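Local coordinates for probable mannosyltransferase KTR4 (Saccharomyces cerevisiae, PDB 5A07), which belongs to the GT-A-type glycosyltransferases as a probable mannosyltransferase and binds guanosine-5'-diphosphate beside a manganese ion, at residues E195-A200 and Y349-D354; N175-I180 and Y340-G345; Q267-L272 and Y312-F317. All coordinates share one frame; numbering follows the deposited sequence.

How the interactions relate
Followed from the N terminus, the chain first passes 175-180 and then 195-200, at the two ends of helix 182-194. Both wait for partners far downstream: 340-345, at the end of helix 332-344, closes the 175-180 loop as interaction 2, and 349-354 closes the 195-200 loop as interaction 1, so these two contacts cross. Interaction 3 is local by comparison, joining 267-272 to 312-317 within both larger loops. The three touch. Tyr349 OH packs on Ile180, Leu341 meets Leu272, and Glu350 reaches Thr271. Together they tie the helices beside the GDP pocket to the loops next to strand 316-317 of the large mixed sheet.

Interaction 1. Residues E195-A200 and Y349-D354; sequences ENIQYA and YERWGD. With GDP (guanosine-5'-diphosphate), chain F.
Arg351 reaches across to the tight turn at 197-200 and takes hold of its backbone. Its NH1 donates to Gln198 O at 3.0 Å, with a fairly straight N-H...O angle of 160°. The oxygen lies in the guanidinium plane, at the edge of the group, whereas the nitrogen stands tilted from the plane of the carbonyl. The arginine chain is bent at chi2 and chi3 (-135° and 59°), which brings both CD and NH1 close to the same oxygen.

The tight part of the contact is here, at Gln198 O, with Arg351 CD 3.4 Å from that oxygen. Ile197 and Ala200 form the buried backing, in ordinary contact with the aliphatic part of Arg351, and Met192 of helix 182-194 packs against all three. The turn is a type II beta turn, closed by Ala200 N bonding to Ile197 O. Toward the outside the contact is looser: Gln198 is exposed, and its extended side chain runs over the Tyr199 ring, CG 3.7 Å above the plane at the centre.

Tyr199 and Arg351 meet only lightly, ring and guanidinium planes 49° apart, and Tyr199 CD2 is 4.1 Å from Arg351 NH1. The ring extends past the arginine to the nucleotide, where Tyr199 OH donates to GDP O1B at 2.7 Å. Tyr205, whose ring stacks with Tyr199, also bonds to GDP through its hydroxyl.

Arg351 thus acts in the second shell: it grips the carbonyl of the residue before Tyr199 and meets the edge of its ring, while Tyr199 makes the bond to the diphosphate. The positive guanidinium beside that edge may also add modestly to the favourable electrostatics around the phosphates.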
# COMPACT_ATOMS: atom_id res chain seq x y z
N GLU B 195 19.82 3.27 -16.60
CA GLU B 195 19.45 2.01 -15.96
C GLU B 195 18.01 1.63 -16.30
O GLU B 195 17.51 0.63 -15.81
CB GLU B 195 19.58 2.11 -14.44
CG GLU B 195 20.94 2.53 -13.90
CD GLU B 195 22.05 1.91 -14.70
OE1 GLU B 195 22.13 0.65 -14.73
OE2 GLU B 195 22.81 2.69 -15.33
N ASN B 196 17.35 2.41 -17.14
CA ASN B 196 16.00 2.11 -17.48
C ASN B 196 15.00 2.08 -16.31
O ASN B 196 14.11 1.28 -16.27
CB ASN B 196 15.98 0.81 -18.25
CG ASN B 196 15.64 1.04 -19.67
OD1 ASN B 196 16.47 1.49 -20.43
ND2 ASN B 196 14.38 0.85 -20.00
N ILE B 197 15.15 2.99 -15.37
CA ILE B 197 14.20 3.05 -14.27
C ILE B 197 12.99 3.82 -14.74
O ILE B 197 13.09 4.99 -15.08
CB ILE B 197 14.81 3.69 -13.03
CG1 ILE B 197 15.60 2.65 -12.25
CG2 ILE B 197 13.74 4.16 -12.08
CD1 ILE B 197 16.98 2.42 -12.74
N GLN B 198 11.85 3.15 -14.74
CA GLN B 198 10.62 3.76 -15.12
C GLN B 198 10.30 5.06 -14.34
O GLN B 198 10.46 5.15 -13.09
CB GLN B 198 9.49 2.76 -14.93
CG GLN B 198 8.26 3.21 -15.69
CD GLN B 198 7.04 2.38 -15.39
OE1 GLN B 198 6.87 1.84 -14.28
NE2 GLN B 198 6.14 2.32 -16.35
N TYR B 199 9.90 6.06 -15.10
CA TYR B 199 9.51 7.40 -14.67
C TYR B 199 10.63 8.21 -14.08
O TYR B 199 10.37 9.22 -13.42
CB TYR B 199 8.44 7.36 -13.59
CG TYR B 199 7.19 6.57 -13.86
CD1 TYR B 199 6.30 6.92 -14.89
CD2 TYR B 199 6.85 5.51 -13.03
CE1 TYR B 199 5.12 6.21 -15.10
CE2 TYR B 199 5.69 4.78 -13.23
CZ TYR B 199 4.81 5.13 -14.22
OH TYR B 199 3.66 4.35 -14.33
N ALA B 200 11.87 7.78 -14.23
CA ALA B 200 12.97 8.47 -13.51
C ALA B 200 12.97 9.95 -13.85
O ALA B 200 13.15 10.80 -13.01
CB ALA B 200 14.31 7.86 -13.88
N TYR B 349 16.28 13.11 -5.66
CA TYR B 349 17.61 12.60 -6.01
C TYR B 349 17.63 11.11 -6.27
O TYR B 349 18.54 10.58 -7.00
CB TYR B 349 18.58 12.93 -4.89
CG TYR B 349 18.71 14.44 -4.63
CD1 TYR B 349 18.83 15.37 -5.70
CD2 TYR B 349 18.73 14.95 -3.33
CE1 TYR B 349 18.94 16.76 -5.46
CE2 TYR B 349 18.86 16.31 -3.10
CZ TYR B 349 18.96 17.21 -4.16
OH TYR B 349 19.08 18.53 -3.89
N GLU B 350 16.62 10.40 -5.70
CA GLU B 350 16.40 9.04 -6.07
C GLU B 350 14.95 8.99 -6.57
O GLU B 350 14.44 10.01 -7.02
CB GLU B 350 16.70 8.18 -4.84
CG GLU B 350 18.19 8.26 -4.45
CD GLU B 350 18.60 7.46 -3.21
OE1 GLU B 350 17.88 6.51 -2.73
OE2 GLU B 350 19.64 7.83 -2.66
N ARG B 351 14.28 7.84 -6.54
CA ARG B 351 12.90 7.78 -7.05
C ARG B 351 12.07 7.06 -5.99
O ARG B 351 11.41 6.04 -6.26
CB ARG B 351 12.81 7.14 -8.46
CG ARG B 351 11.60 7.72 -9.31
CD ARG B 351 10.81 6.64 -10.02
NE ARG B 351 10.29 5.73 -8.99
CZ ARG B 351 9.78 4.52 -9.20
NH1 ARG B 351 9.64 4.07 -10.41
NH2 ARG B 351 9.36 3.76 -8.16
N TRP B 352 12.11 7.56 -4.78
CA TRP B 352 11.48 6.85 -3.70
C TRP B 352 9.94 6.85 -3.90
O TRP B 352 9.33 7.92 -3.94
CB TRP B 352 11.79 7.52 -2.38
CG TRP B 352 13.21 7.46 -1.91
CD1 TRP B 352 14.21 6.73 -2.44
CD2 TRP B 352 13.78 8.20 -0.82
NE1 TRP B 352 15.35 6.93 -1.73
CE2 TRP B 352 15.12 7.84 -0.74
CE3 TRP B 352 13.28 9.13 0.10
CZ2 TRP B 352 15.99 8.37 0.23
CZ3 TRP B 352 14.16 9.68 1.05
CH2 TRP B 352 15.49 9.28 1.10
N GLY B 353 9.33 5.66 -3.99
CA GLY B 353 7.88 5.51 -4.09
C GLY B 353 7.16 5.66 -2.77
O GLY B 353 7.73 5.42 -1.68
N ASP B 354 5.91 6.06 -2.84
CA ASP B 354 5.07 6.10 -1.65
C ASP B 354 4.93 4.70 -0.98
O ASP B 354 4.80 4.60 0.22
CB ASP B 354 3.74 6.73 -1.88
CG ASP B 354 2.87 5.98 -2.90
OD1 ASP B 354 3.09 6.11 -4.11
OD2 ASP B 354 1.97 5.26 -2.45
PB GDP F . 1.81 3.65 -11.02
O1B GDP F . 2.24 3.24 -12.38
O2B GDP F . 2.79 3.80 -10.01
O3B GDP F . 0.56 2.98 -10.60
O3A GDP F . 1.53 5.23 -11.29
PA GDP F . 0.22 6.01 -11.71
O1A GDP F . 0.40 6.87 -12.89
O2A GDP F . -1.03 5.24 -11.73
O5' GDP F . 0.12 7.04 -10.51
C5' GDP F . -0.39 6.82 -9.19
C4' GDP F . -1.66 7.60 -8.89
O4' GDP F . -1.33 8.99 -8.94
C3' GDP F . -2.79 7.36 -9.88
O3' GDP F . -4.05 7.54 -9.18
C2' GDP F . -2.56 8.47 -10.92
O2' GDP F . -3.76 8.87 -11.56
C1' GDP F . -2.06 9.56 -10.05
N9 GDP F . -1.10 10.48 -10.71
C8 GDP F . 0.13 10.21 -11.21
N7 GDP F . 0.70 11.40 -11.68
C5 GDP F . -0.20 12.40 -11.43
C6 GDP F . -0.21 13.86 -11.65
O6 GDP F . 0.85 14.31 -12.20
N1 GDP F . -1.30 14.54 -11.29
C2 GDP F . -2.41 13.92 -10.73
N2 GDP F . -3.47 14.66 -10.40
N3 GDP F . -2.46 12.58 -10.51
C4 GDP F . -1.38 11.82 -10.78

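Interaction 2. Residues N175-I180 and Y340-G345; sequences NMPDSI and YLEEKG
Ile180 and Gly345 bring the two backbones nearest, their CA atoms 6.6 Å apart, where the type I beta turn 177-180 meets the end of helix 332-344. Gly345 leaves the helix with positive phi (78°), a conformation that favours glycine. Its CA takes the tip of Ile180: CD1 of the isoleucine sits 3.8 Å from Gly345 CA. Ile180 CG1 stands anti to the carbonyl carbon (chi1 -65°); the bond to CB heads neither at the helix nor from it, and CD1 makes the approach.

At the first residue of the turn, Pro177 and Glu342 run past one another in opposite directions. Pro177 CG lies 3.6 Å from Glu342 OE2, the CB-CG part of the proline ring against a carboxylate oxygen. The bend at chi2 (66°) carries this carboxylate over to the proline, and its other oxygen, OE1, forms a salt bridge with Arg210 of helix 203-214. Arg210 also packs on Pro177.

Between these two contacts a water bridges Ser179 OG, at 2.7 Å, and Glu342 O, to which it donates at 2.8 Å. No direct hydrogen bond crosses the interface. Cohesion therefore rests on van der Waals packing and one bridging water, with the carboxylate charge of Glu342 met by Arg210 at this surface contact.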
# COMPACT_ATOMS: atom_id res chain seq x y z
N ASN B 175 4.61 20.77 -5.81
CA ASN B 175 5.81 20.96 -6.61
C ASN B 175 7.12 20.66 -5.89
O ASN B 175 7.20 20.71 -4.69
CB ASN B 175 5.91 22.42 -7.10
CG ASN B 175 4.77 22.81 -8.02
OD1 ASN B 175 4.31 22.05 -8.80
ND2 ASN B 175 4.38 24.04 -7.96
N MET B 176 8.13 20.34 -6.68
CA MET B 176 9.47 20.18 -6.16
C MET B 176 9.78 21.40 -5.28
O MET B 176 9.65 22.53 -5.74
CB MET B 176 10.45 20.11 -7.31
CG MET B 176 11.89 19.86 -6.85
SD MET B 176 13.05 19.99 -8.20
CE MET B 176 12.72 18.57 -9.20
N PRO B 177 10.19 21.18 -4.02
CA PRO B 177 10.49 22.29 -3.10
C PRO B 177 11.86 22.96 -3.42
O PRO B 177 12.67 22.40 -4.21
CB PRO B 177 10.58 21.59 -1.75
CG PRO B 177 11.09 20.23 -2.08
CD PRO B 177 10.55 19.87 -3.43
N ASP B 178 12.10 24.13 -2.83
CA ASP B 178 13.37 24.88 -3.06
C ASP B 178 14.60 24.16 -2.48
O ASP B 178 15.71 24.34 -2.97
CB ASP B 178 13.32 26.26 -2.41
CG ASP B 178 12.28 27.17 -3.06
OD1 ASP B 178 12.09 27.07 -4.30
OD2 ASP B 178 11.68 27.97 -2.29
N SER B 179 14.39 23.34 -1.46
CA SER B 179 15.46 22.54 -0.89
C SER B 179 16.18 21.69 -1.93
O SER B 179 17.29 21.27 -1.68
CB SER B 179 14.90 21.68 0.23
OG SER B 179 13.86 20.79 -0.24
N ILE B 180 15.59 21.43 -3.08
CA ILE B 180 16.20 20.53 -4.06
C ILE B 180 17.01 21.32 -5.08
O ILE B 180 16.51 22.28 -5.59
CB ILE B 180 15.12 19.71 -4.84
CG1 ILE B 180 14.37 18.76 -3.91
CG2 ILE B 180 15.70 18.94 -6.03
CD1 ILE B 180 15.25 17.70 -3.25
N TYR B 340 12.04 13.87 8.00
CA TYR B 340 13.39 13.37 7.81
C TYR B 340 13.66 13.01 6.37
O TYR B 340 14.69 13.41 5.75
CB TYR B 340 13.63 12.15 8.74
CG TYR B 340 15.08 11.74 8.86
CD1 TYR B 340 15.92 12.26 9.85
CD2 TYR B 340 15.62 10.81 7.99
CE1 TYR B 340 17.23 11.86 9.96
CE2 TYR B 340 16.95 10.42 8.07
CZ TYR B 340 17.74 10.95 9.07
OH TYR B 340 19.05 10.57 9.16
N LEU B 341 12.71 12.29 5.77
CA LEU B 341 12.93 11.95 4.37
C LEU B 341 12.90 13.20 3.47
O LEU B 341 13.57 13.23 2.43
CB LEU B 341 11.86 10.92 3.89
CG LEU B 341 11.84 9.58 4.66
CD1 LEU B 341 10.73 8.67 4.11
CD2 LEU B 341 13.18 8.88 4.59
N GLU B 342 12.04 14.15 3.79
CA GLU B 342 11.94 15.42 3.02
C GLU B 342 13.33 16.09 3.00
O GLU B 342 13.84 16.40 1.94
CB GLU B 342 10.89 16.34 3.64
CG GLU B 342 10.76 17.74 3.01
CD GLU B 342 10.24 17.74 1.57
OE1 GLU B 342 10.00 16.67 0.95
OE2 GLU B 342 10.02 18.83 1.01
N GLU B 343 13.98 16.15 4.17
CA GLU B 343 15.33 16.73 4.32
C GLU B 343 16.38 16.02 3.53
O GLU B 343 17.20 16.65 2.94
CB GLU B 343 15.75 16.80 5.77
CG GLU B 343 15.12 17.98 6.50
CD GLU B 343 14.97 17.82 8.02
OE1 GLU B 343 15.63 16.93 8.64
OE2 GLU B 343 14.16 18.59 8.62
N LYS B 344 16.32 14.70 3.43
CA LYS B 344 17.25 13.96 2.58
C LYS B 344 17.11 14.19 1.12
O LYS B 344 18.05 13.96 0.40
CB LYS B 344 17.09 12.42 2.74
CG LYS B 344 17.21 11.87 4.16
CD LYS B 344 18.52 12.22 4.85
CE LYS B 344 19.70 11.67 4.11
NZ LYS B 344 20.79 11.49 5.13
N GLY B 345 15.91 14.54 0.65
CA GLY B 345 15.70 14.82 -0.74
C GLY B 345 15.57 13.63 -1.62
O GLY B 345 15.56 13.76 -2.87
O HOH W 1 14.05 18.13 -0.22

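Interaction 3. Residues Q267-L272 and Y312-F317; sequences QTIETL and YSTCHF
Ile269 and Tyr312 meet at about a right angle: the isoleucine drives its terminal methyl at the tyrosine ring from an oblique direction, neither squarely over the face nor at the edge. CD1 of Ile269 comes to 3.8 Å from Tyr312 CE2. The same methyl also touches Thr314, with Ile269 CD1 3.9 Å from Thr314 CG2, so one carbon fills the angle between ring and threonine. The outer half of the isoleucine is fully extended (chi2 174°), which sends CD1 as far as it can go.

The receiving side is stiffened by its own polar bonds. Tyr312 folds its ring against the following backbone, where Thr314 N lies 3.3 Å above the ring plane, offset toward the rim. Its hydroxyl donates to Cys315 O at 2.7 Å, from above the carbonyl plane, and this fixes the far end of the ring. Ser313 OG accepts from Cys315 N at 3.0 Å, forming an ST turn, and His316 ND1 gives a straight bond to Thr314 O within the plane of the imidazole. Thr314 OG1, meanwhile, accepts from Asp264 N.

Cys315 is disulfide-bonded to Cys417, and His316 pairs through its backbone with Leu262 of strand 256-262. The contact is thus buried hydrophobic packing of a loop against an ST turn that leads into strand 316-317, at the margin of the mixed central sheet of a GT-A fold.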
# COMPACT_ATOMS: atom_id res chain seq x y z
N GLN B 267 17.02 -0.00 -7.33
CA GLN B 267 17.73 1.19 -7.86
C GLN B 267 16.90 2.44 -7.70
O GLN B 267 17.44 3.54 -7.86
CB GLN B 267 18.09 0.98 -9.35
CG GLN B 267 19.01 -0.20 -9.68
CD GLN B 267 18.30 -1.57 -9.53
OE1 GLN B 267 17.05 -1.70 -9.40
NE2 GLN B 267 19.10 -2.61 -9.54
N THR B 268 15.60 2.31 -7.39
CA THR B 268 14.81 3.51 -7.10
C THR B 268 15.02 4.00 -5.70
O THR B 268 14.60 5.13 -5.34
CB THR B 268 13.30 3.27 -7.30
OG1 THR B 268 12.82 2.29 -6.34
CG2 THR B 268 12.99 2.81 -8.71
N ILE B 269 15.57 3.15 -4.83
CA ILE B 269 15.62 3.42 -3.41
C ILE B 269 16.98 3.10 -2.82
O ILE B 269 17.10 2.58 -1.68
CB ILE B 269 14.53 2.62 -2.64
CG1 ILE B 269 14.60 1.14 -2.94
CG2 ILE B 269 13.18 3.26 -2.94
CD1 ILE B 269 13.65 0.25 -2.09
N GLU B 270 18.02 3.46 -3.54
CA GLU B 270 19.40 3.14 -3.10
C GLU B 270 19.68 3.48 -1.66
O GLU B 270 20.24 2.63 -0.93
CB GLU B 270 20.42 3.86 -4.01
CG GLU B 270 21.84 3.52 -3.61
CD GLU B 270 22.87 4.01 -4.63
OE1 GLU B 270 22.57 4.99 -5.32
OE2 GLU B 270 23.96 3.39 -4.72
N THR B 271 19.32 4.65 -1.18
CA THR B 271 19.58 5.04 0.20
C THR B 271 18.39 5.19 1.11
O THR B 271 18.51 5.69 2.21
CB THR B 271 20.39 6.38 0.30
OG1 THR B 271 19.60 7.50 -0.19
CG2 THR B 271 21.73 6.26 -0.48
N LEU B 272 17.23 4.67 0.76
CA LEU B 272 16.08 4.85 1.63
C LEU B 272 16.19 4.06 2.98
O LEU B 272 15.93 4.57 4.04
CB LEU B 272 14.79 4.48 0.87
CG LEU B 272 13.52 4.43 1.73
CD1 LEU B 272 13.19 5.77 2.35
CD2 LEU B 272 12.39 3.98 0.77
N TYR B 312 17.70 -4.03 3.23
CA TYR B 312 16.23 -3.99 3.11
C TYR B 312 15.80 -4.95 2.03
O TYR B 312 16.29 -4.92 0.90
CB TYR B 312 15.77 -2.57 2.77
CG TYR B 312 14.28 -2.35 2.47
CD1 TYR B 312 13.28 -3.07 3.10
CD2 TYR B 312 13.90 -1.31 1.62
CE1 TYR B 312 11.92 -2.81 2.80
CE2 TYR B 312 12.56 -1.06 1.35
CZ TYR B 312 11.57 -1.82 1.94
OH TYR B 312 10.25 -1.53 1.64
N SER B 313 14.86 -5.82 2.37
CA SER B 313 14.33 -6.77 1.39
C SER B 313 13.73 -6.12 0.16
O SER B 313 13.68 -6.72 -0.88
CB SER B 313 13.24 -7.64 2.09
OG SER B 313 12.15 -6.78 2.53
N THR B 314 13.26 -4.91 0.37
CA THR B 314 12.46 -4.08 -0.56
C THR B 314 11.02 -4.49 -0.59
O THR B 314 10.22 -3.95 -1.38
CB THR B 314 13.06 -3.92 -1.97
OG1 THR B 314 12.89 -5.13 -2.71
CG2 THR B 314 14.51 -3.58 -1.89
N CYS B 315 10.60 -5.40 0.30
CA CYS B 315 9.17 -5.75 0.36
C CYS B 315 8.33 -4.55 0.81
O CYS B 315 8.72 -3.77 1.68
CB CYS B 315 8.94 -6.92 1.29
SG CYS B 315 9.67 -8.42 0.61
N HIS B 316 7.16 -4.38 0.15
CA HIS B 316 6.27 -3.32 0.46
C HIS B 316 4.82 -3.69 0.15
O HIS B 316 4.57 -4.53 -0.71
CB HIS B 316 6.70 -2.04 -0.28
CG HIS B 316 6.67 -2.16 -1.77
ND1 HIS B 316 7.67 -2.76 -2.52
CD2 HIS B 316 5.72 -1.80 -2.66
CE1 HIS B 316 7.34 -2.73 -3.79
NE2 HIS B 316 6.17 -2.14 -3.91
N PHE B 317 3.90 -3.04 0.83
CA PHE B 317 2.48 -3.15 0.47
C PHE B 317 2.33 -2.39 -0.84
O PHE B 317 2.87 -1.30 -0.98
CB PHE B 317 1.58 -2.55 1.53
CG PHE B 317 1.90 -3.06 2.90
CD1 PHE B 317 1.68 -4.40 3.20
CD2 PHE B 317 2.43 -2.23 3.88
CE1 PHE B 317 2.06 -4.93 4.44
CE2 PHE B 317 2.76 -2.73 5.10
CZ PHE B 317 2.58 -4.07 5.38